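Local coordinates for protein GTP cyclohydrolase 1 type 2 homolog (Escherichia coli, Escherichia coli O157:H7, PDB 1NMO) that binds two metal ions in a toroidal homohexamer and may take part in the degradation of radiation-damaged nucleotides, at residues N108-V120 / E125-V137. Numbering follows the deposited sequence.
Sequences NNAQLAALLGITV and EPLVPWGELTMPV
N109, in the first turn of helix 108-116, reaches the start of strand 128-133, where its carboxamide lies against P129 and the carbonyl of L127. ND2 gives a weak, bent hydrogen bond to L127 O (3.1 Å, N-H...O 139°) and sits 3.6 Å from P129 CD, the side chains of N109 and P129 crossing nearly at right angles. With CG beside the backbone N and anti to the carbonyl carbon (chi1 -84°), the amide is carried out to the proline ring. Its other end, OD1, accepts from T172 N, so both ends of this buried amide are engaged. The di-iron site is close by: the preceding N108 hydrogen-bonds through ND2 to OD1 of the iron ligand D101, and the L127 side chain approaches the same aspartate. Past the helix, G117 takes positive phi in a Schellman motif, and the chain turns back as strand 118-123, the first arm of a beta hairpin with strand 128-137 at the edge of a mixed sheet. T119 and E132 form an antiparallel hydrogen-bonded pair, T119 N to E132 O at 2.9 Å and E132 N to T119 O at 3.2 Å, and their side chains share one face of the sheet. On the other face, which I118 shares with L133, CG1 of I118 meets CD2 of L133 at 3.6 Å; L142 of helix 139-150 also packs on this leucine. G131, opposite V120, brings its CA to 3.3 Å from T119 O in a CA-H...O contact, the two strands lying close here. Beyond L133, G117 O accepts twice from T134: from N at 3.3 Å and from OG1 at 3.0 Å, the latter tilted from the carbonyl plane, its hydroxyl lying between the backbone N and the carbonyl carbon (chi1 38°).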
loop_
_atom_site.group_PDB
_atom_site.type_symbol
_atom_site.label_atom_id
_atom_site.label_comp_id
_atom_site.label_asym_id
_atom_site.label_seq_id
_atom_site.Cartn_x
_atom_site.Cartn_y
_atom_site.Cartn_z
ATOM N N ASN A 108 9.268 27.558 24.145
ATOM C CA ASN A 108 8.971 26.249 23.585
ATOM C C ASN A 108 9.035 25.254 24.744
ATOM O O ASN A 108 8.206 24.398 24.853
ATOM C CB ASN A 108 9.991 25.799 22.522
ATOM C CG ASN A 108 9.936 26.616 21.201
ATOM O OD1 ASN A 108 8.851 26.923 20.640
ATOM N ND2 ASN A 108 11.136 26.928 20.667
ATOM N N ASN A 109 10.060 25.354 25.567
ATOM C CA ASN A 109 10.209 24.462 26.708
ATOM C C ASN A 109 8.994 24.473 27.669
ATOM O O ASN A 109 8.476 23.386 28.045
ATOM C CB ASN A 109 11.492 24.826 27.489
ATOM C CG ASN A 109 12.729 24.186 26.878
ATOM O OD1 ASN A 109 12.592 23.190 26.157
ATOM N ND2 ASN A 109 13.970 24.733 27.178
ATOM N N ALA A 110 8.486 25.651 28.034
ATOM C CA ALA A 110 7.403 25.671 29.011
ATOM C C ALA A 110 6.081 25.233 28.479
ATOM O O ALA A 110 5.294 24.675 29.242
ATOM C CB ALA A 110 7.268 27.052 29.637
ATOM N N GLN A 111 5.835 25.471 27.174
ATOM C CA GLN A 111 4.584 25.108 26.518
ATOM C C GLN A 111 4.532 23.620 26.273
ATOM O O GLN A 111 3.459 22.956 26.365
ATOM C CB GLN A 111 4.434 25.836 25.200
ATOM C CG GLN A 111 4.533 27.294 25.374
ATOM C CD GLN A 111 3.219 27.876 25.837
ATOM O OE1 GLN A 111 2.171 27.364 25.473
ATOM N NE2 GLN A 111 3.265 28.993 26.581
ATOM N N LEU A 112 5.681 23.051 25.985
ATOM C CA LEU A 112 5.652 21.617 25.829
ATOM C C LEU A 112 5.280 21.121 27.245
ATOM O O LEU A 112 4.405 20.282 27.406
ATOM C CB LEU A 112 7.031 21.091 25.425
ATOM C CG LEU A 112 7.191 19.873 24.504
ATOM C CD1 LEU A 112 8.226 19.002 25.094
ATOM C CD2 LEU A 112 5.973 19.174 24.238
ATOM N N ALA A 113 5.956 21.582 28.301
ATOM C CA ALA A 113 5.545 21.074 29.635
ATOM C C ALA A 113 4.038 21.122 29.821
ATOM O O ALA A 113 3.394 20.137 30.276
ATOM C CB ALA A 113 6.189 21.882 30.715
ATOM N N ALA A 114 3.440 22.244 29.457
ATOM C CA ALA A 114 1.983 22.439 29.660
ATOM C C ALA A 114 1.247 21.468 28.785
ATOM O O ALA A 114 0.308 20.775 29.228
ATOM C CB ALA A 114 1.580 23.884 29.287
ATOM N N LEU A 115 1.652 21.411 27.514
ATOM C CA LEU A 115 0.957 20.485 26.617
ATOM C C LEU A 115 1.000 19.013 27.094
ATOM O O LEU A 115 0.071 18.250 26.827
ATOM C CB LEU A 115 1.571 20.566 25.225
ATOM C CG LEU A 115 0.780 19.769 24.190
ATOM C CD1 LEU A 115 -0.686 20.158 24.208
ATOM C CD2 LEU A 115 1.332 20.086 22.787
ATOM N N LEU A 116 2.094 18.594 27.740
ATOM C CA LEU A 116 2.204 17.205 28.129
ATOM C C LEU A 116 1.852 17.008 29.553
ATOM O O LEU A 116 1.969 15.902 30.093
ATOM C CB LEU A 116 3.580 16.654 27.864
ATOM C CG LEU A 116 4.086 16.859 26.430
ATOM C CD1 LEU A 116 5.532 16.494 26.434
ATOM C CD2 LEU A 116 3.328 16.013 25.452
ATOM N N GLY A 117 1.391 18.065 30.193
ATOM C CA GLY A 117 0.964 17.884 31.575
ATOM C C GLY A 117 2.087 17.633 32.522
ATOM O O GLY A 117 2.000 16.791 33.394
ATOM N N ILE A 118 3.162 18.372 32.375
ATOM C CA ILE A 118 4.298 18.201 33.279
ATOM C C ILE A 118 4.465 19.432 34.135
ATOM O O ILE A 118 4.500 20.563 33.663
ATOM C CB ILE A 118 5.626 18.015 32.510
ATOM C CG1 ILE A 118 5.465 16.865 31.470
ATOM C CG2 ILE A 118 6.820 17.735 33.525
ATOM C CD1 ILE A 118 6.826 16.557 30.692
ATOM N N THR A 119 4.601 19.220 35.423
ATOM C CA THR A 119 4.794 20.342 36.342
ATOM C C THR A 119 6.277 20.685 36.340
ATOM O O THR A 119 7.102 19.875 36.737
ATOM C CB THR A 119 4.370 19.903 37.802
ATOM O OG1 THR A 119 3.046 19.321 37.752
ATOM C CG2 THR A 119 4.376 21.113 38.750
ATOM N N VAL A 120 6.623 21.882 35.959
ATOM C CA VAL A 120 8.021 22.270 35.938
ATOM C C VAL A 120 8.481 22.449 37.368
ATOM O O VAL A 120 7.740 23.048 38.179
ATOM C CB VAL A 120 8.216 23.631 35.195
ATOM C CG1 VAL A 120 9.658 24.172 35.440
ATOM C CG2 VAL A 120 7.974 23.458 33.683
ATOM N N GLU A 125 20.028 22.832 33.471
ATOM C CA GLU A 125 20.967 23.687 32.750
ATOM C C GLU A 125 20.070 24.679 32.027
ATOM O O GLU A 125 18.852 24.476 31.893
ATOM C CB GLU A 125 21.651 22.908 31.669
ATOM C CG GLU A 125 22.835 22.159 32.139
ATOM C CD GLU A 125 23.358 21.236 31.007
ATOM O OE1 GLU A 125 23.385 21.679 29.852
ATOM O OE2 GLU A 125 23.760 20.086 31.269
ATOM N N PRO A 126 20.648 25.755 31.500
ATOM C CA PRO A 126 19.866 26.762 30.797
ATOM C C PRO A 126 18.702 26.299 29.838
ATOM O O PRO A 126 17.494 26.750 29.949
ATOM C CB PRO A 126 20.988 27.586 30.099
ATOM C CG PRO A 126 22.034 27.684 31.174
ATOM C CD PRO A 126 22.072 26.139 31.562
ATOM N N LEU A 127 18.972 25.431 28.889
ATOM C CA LEU A 127 17.816 25.094 28.058
ATOM C C LEU A 127 17.205 23.740 28.384
ATOM O O LEU A 127 16.552 23.125 27.502
ATOM C CB LEU A 127 18.277 25.040 26.614
ATOM C CG LEU A 127 18.785 26.403 26.096
ATOM C CD1 LEU A 127 19.730 26.162 24.908
ATOM C CD2 LEU A 127 17.537 27.291 25.668
ATOM N N VAL A 128 17.405 23.285 29.636
ATOM C CA VAL A 128 16.965 21.982 30.052
ATOM C C VAL A 128 16.223 21.959 31.347
ATOM O O VAL A 128 16.820 21.724 32.375
ATOM C CB VAL A 128 18.186 21.058 30.231
ATOM C CG1 VAL A 128 17.745 19.647 30.341
ATOM C CG2 VAL A 128 19.086 21.181 29.061
ATOM N N PRO A 129 14.902 22.176 31.337
ATOM C CA PRO A 129 14.101 22.161 32.568
ATOM C C PRO A 129 13.840 20.754 32.974
ATOM O O PRO A 129 14.083 19.838 32.164
ATOM C CB PRO A 129 12.820 22.861 32.153
ATOM C CG PRO A 129 12.753 22.526 30.673
ATOM C CD PRO A 129 14.161 22.790 30.231
ATOM N N TRP A 130 13.431 20.543 34.234
ATOM C CA TRP A 130 13.062 19.183 34.646
ATOM C C TRP A 130 11.794 19.309 35.480
ATOM O O TRP A 130 11.434 20.394 35.901
ATOM C CB TRP A 130 14.140 18.481 35.492
ATOM C CG TRP A 130 14.317 19.057 36.916
ATOM C CD1 TRP A 130 15.208 20.033 37.306
ATOM C CD2 TRP A 130 13.615 18.659 38.111
ATOM N NE1 TRP A 130 15.100 20.264 38.661
ATOM C CE2 TRP A 130 14.140 19.427 39.180
ATOM C CE3 TRP A 130 12.594 17.718 38.387
ATOM C CZ2 TRP A 130 13.692 19.279 40.514
ATOM C CZ3 TRP A 130 12.139 17.573 39.771
ATOM C CH2 TRP A 130 12.698 18.342 40.779
ATOM N N GLY A 131 11.097 18.213 35.672
ATOM C CA GLY A 131 9.909 18.251 36.509
ATOM C C GLY A 131 9.272 16.867 36.550
ATOM O O GLY A 131 9.969 15.858 36.289
ATOM N N GLU A 132 7.965 16.840 36.818
ATOM C CA GLU A 132 7.230 15.603 36.903
ATOM C C GLU A 132 5.870 15.567 36.243
ATOM O O GLU A 132 5.043 16.514 36.313
ATOM C CB GLU A 132 6.994 15.224 38.373
ATOM C CG GLU A 132 8.230 15.285 39.288
ATOM C CD GLU A 132 7.981 14.655 40.671
ATOM O OE1 GLU A 132 6.813 14.653 41.169
ATOM O OE2 GLU A 132 8.969 14.157 41.236
ATOM N N LEU A 133 5.623 14.454 35.585
ATOM C CA LEU A 133 4.298 14.280 35.001
ATOM C C LEU A 133 3.352 14.271 36.215
ATOM O O LEU A 133 3.637 13.623 37.246
ATOM C CB LEU A 133 4.190 12.914 34.329
ATOM C CG LEU A 133 4.897 12.852 33.000
ATOM C CD1 LEU A 133 5.171 11.378 32.657
ATOM C CD2 LEU A 133 4.032 13.550 31.948
ATOM N N THR A 134 2.257 15.012 36.103
ATOM C CA THR A 134 1.251 15.059 37.127
ATOM C C THR A 134 0.503 13.738 37.084
ATOM O O THR A 134 -0.406 13.527 37.841
ATOM C CB THR A 134 0.237 16.170 36.873
ATOM O OG1 THR A 134 -0.036 16.253 35.469
ATOM C CG2 THR A 134 0.777 17.502 37.412
HETATM N N MSE A 135 0.823 12.860 36.169
HETATM C CA MSE A 135 0.161 11.572 36.237
HETATM C C MSE A 135 1.165 10.596 35.704
HETATM O O MSE A 135 1.129 10.245 34.501
HETATM C CB MSE A 135 -1.115 11.556 35.427
HETATM C CG MSE A 135 -2.096 10.537 36.018
HETATM SE SE MSE A 135 -3.508 9.933 34.726
HETATM C CE MSE A 135 -2.369 9.079 33.360
ATOM N N PRO A 136 2.064 10.090 36.598
ATOM C CA PRO A 136 3.120 9.143 36.155
ATOM C C PRO A 136 2.493 8.010 35.447
ATOM O O PRO A 136 1.416 7.670 35.840
ATOM C CB PRO A 136 3.775 8.687 37.447
ATOM C CG PRO A 136 3.415 9.811 38.483
ATOM C CD PRO A 136 1.953 10.108 38.075
ATOM N N VAL A 137 3.150 7.471 34.397
ATOM C CA VAL A 137 2.719 6.320 33.620
ATOM C C VAL A 137 3.954 5.550 33.075
ATOM O O VAL A 137 5.069 6.036 33.164
ATOM C CB VAL A 137 1.857 6.749 32.470
ATOM C CG1 VAL A 137 0.816 7.659 33.006
ATOM C CG2 VAL A 137 2.707 7.426 31.374
#